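Local coordinates for heavy metal-binding domain-containing protein (PDB 3QKB), which is of unknown function but, as a pentameric member of the DUF74 family, may bind heavy metals, at residues 62-67 with 82-87. Sequence-based numbering, arbitrary orientation.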
# COMPACT_ATOMS: atom_id res chain seq x y z
N GLU A 62 -6.38 -14.26 -11.41
CA GLU A 62 -5.42 -15.36 -11.27
C GLU A 62 -4.79 -15.35 -9.89
O GLU A 62 -4.69 -16.39 -9.25
CB GLU A 62 -4.33 -15.30 -12.36
CG GLU A 62 -3.43 -16.59 -12.50
CD GLU A 62 -2.22 -16.38 -13.44
OE1 GLU A 62 -2.46 -16.05 -14.64
OE2 GLU A 62 -1.04 -16.54 -12.99
N ALA A 63 -4.39 -14.17 -9.41
CA ALA A 63 -3.82 -14.02 -8.07
C ALA A 63 -4.79 -14.48 -6.99
O ALA A 63 -4.41 -15.25 -6.12
CB ALA A 63 -3.41 -12.59 -7.83
N LYS A 64 -6.06 -14.07 -7.08
CA LYS A 64 -7.10 -14.55 -6.16
C LYS A 64 -7.27 -16.07 -6.18
O LYS A 64 -7.31 -16.68 -5.13
CB LYS A 64 -8.46 -13.90 -6.45
CG LYS A 64 -8.55 -12.47 -6.00
CD LYS A 64 -9.97 -11.91 -6.12
CE LYS A 64 -10.38 -11.62 -7.55
NZ LYS A 64 -11.68 -10.89 -7.61
N GLN A 65 -7.35 -16.67 -7.38
CA GLN A 65 -7.51 -18.14 -7.46
C GLN A 65 -6.33 -18.87 -6.83
O GLN A 65 -6.52 -19.87 -6.15
CB GLN A 65 -7.70 -18.64 -8.91
CG GLN A 65 -9.09 -18.38 -9.55
CD GLN A 65 -10.25 -18.97 -8.75
OE1 GLN A 65 -10.57 -20.17 -8.85
NE2 GLN A 65 -10.89 -18.13 -7.93
N LYS A 66 -5.11 -18.38 -7.04
CA LYS A 66 -3.93 -18.96 -6.39
C LYS A 66 -4.03 -18.86 -4.88
O LYS A 66 -3.75 -19.83 -4.19
CB LYS A 66 -2.64 -18.27 -6.87
CG LYS A 66 -2.19 -18.63 -8.29
CD LYS A 66 -0.80 -18.05 -8.57
CE LYS A 66 -0.36 -18.21 -10.02
NZ LYS A 66 1.12 -18.43 -10.11
N LEU A 67 -4.44 -17.69 -4.38
CA LEU A 67 -4.57 -17.46 -2.93
C LEU A 67 -5.64 -18.35 -2.33
O LEU A 67 -5.41 -18.94 -1.28
CB LEU A 67 -4.86 -15.98 -2.61
CG LEU A 67 -3.72 -14.95 -2.77
CD1 LEU A 67 -4.24 -13.55 -2.47
CD2 LEU A 67 -2.51 -15.25 -1.91
N LEU A 82 -6.99 -8.92 2.47
CA LEU A 82 -6.39 -8.94 1.13
C LEU A 82 -5.83 -7.57 0.76
O LEU A 82 -6.49 -6.55 0.96
CB LEU A 82 -7.40 -9.37 0.07
CG LEU A 82 -6.95 -9.43 -1.41
CD1 LEU A 82 -5.76 -10.37 -1.60
CD2 LEU A 82 -8.13 -9.83 -2.29
N LYS A 83 -4.60 -7.58 0.26
CA LYS A 83 -4.03 -6.44 -0.46
C LYS A 83 -3.36 -6.93 -1.75
O LYS A 83 -3.05 -8.13 -1.88
CB LYS A 83 -3.01 -5.70 0.39
CG LYS A 83 -3.55 -5.13 1.69
CD LYS A 83 -4.59 -3.98 1.50
CE LYS A 83 -5.33 -3.62 2.84
NZ LYS A 83 -5.79 -4.82 3.73
N TYR A 84 -3.16 -6.01 -2.68
CA TYR A 84 -2.46 -6.26 -3.93
C TYR A 84 -1.34 -5.25 -4.10
O TYR A 84 -1.56 -4.06 -3.95
CB TYR A 84 -3.37 -6.07 -5.11
CG TYR A 84 -4.53 -7.00 -5.26
CD1 TYR A 84 -4.34 -8.34 -5.46
CD2 TYR A 84 -5.82 -6.50 -5.33
CE1 TYR A 84 -5.43 -9.20 -5.67
CE2 TYR A 84 -6.90 -7.32 -5.53
CZ TYR A 84 -6.72 -8.66 -5.70
OH TYR A 84 -7.83 -9.44 -5.90
N ASN A 85 -0.15 -5.72 -4.47
CA ASN A 85 0.87 -4.87 -5.06
C ASN A 85 0.87 -5.09 -6.57
O ASN A 85 0.63 -6.22 -7.02
CB ASN A 85 2.26 -5.19 -4.48
CG ASN A 85 2.35 -4.93 -2.99
OD1 ASN A 85 1.38 -4.48 -2.35
ND2 ASN A 85 3.51 -5.21 -2.41
N THR A 86 1.15 -4.04 -7.34
CA THR A 86 1.27 -4.10 -8.79
C THR A 86 2.58 -3.48 -9.26
O THR A 86 3.06 -2.52 -8.66
CB THR A 86 0.09 -3.38 -9.48
OG1 THR A 86 -0.16 -2.13 -8.82
CG2 THR A 86 -1.15 -4.21 -9.43
N GLU A 87 3.16 -4.05 -10.33
CA GLU A 87 4.28 -3.41 -11.06
C GLU A 87 4.10 -3.49 -12.56
O GLU A 87 3.52 -4.47 -13.07
CB GLU A 87 5.62 -4.07 -10.72
CG GLU A 87 6.08 -3.93 -9.26
CD GLU A 87 5.68 -5.09 -8.39
OE1 GLU A 87 5.90 -6.26 -8.79
OE2 GLU A 87 5.19 -4.84 -7.29
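Ala-63, Lys-64 and Leu-67 of helix 56-73 pack on Leu-82 and Tyr-84 of strand 78-91, a buried contact in which the helix lies on one face of the mixed sheet, at the centre of a DUF74-family subunit that assembles as five copies. The axes of segments 62-67 and 82-87 approach to 11.0 Å, their N-to-C directions 133° apart, and the Tyr-84 ring with the leucine and lysine side chains spans most of that distance. Ala-63 directs its methyl at the strand, and CB lies 4.5 Å from CE1 of the Tyr-84 ring; the same small side chain also touches Val-100 of strand 94-109. Phe-60, one turn before Lys-64 on the same helix, meets the Tyr-84 ring edge-to-face. Lys-64 reaches the phenol end of that ring at its edge, near the ring plane, with CG 3.1 Å from Tyr-84 OH and CD also beside this oxygen. A bend at chi3 (-74°) turns NZ off the line of CB, CG and CD. The two polar ends share a partner, Glu-38 of the second subunit: its OE2 forms a salt bridge with Lys-64 NZ and a hydrogen bond with Tyr-84 OH, tying the helix and the strand to a neighbouring copy. One turn beyond Ala-63, Leu-67 also points at the strand. With CG trans to the backbone N (chi1 179°), Leu-82 extends toward the helix, and the two leucines meet methyl to methyl, Leu-67 CD1 lying 3.6 Å from Leu-82 CD1.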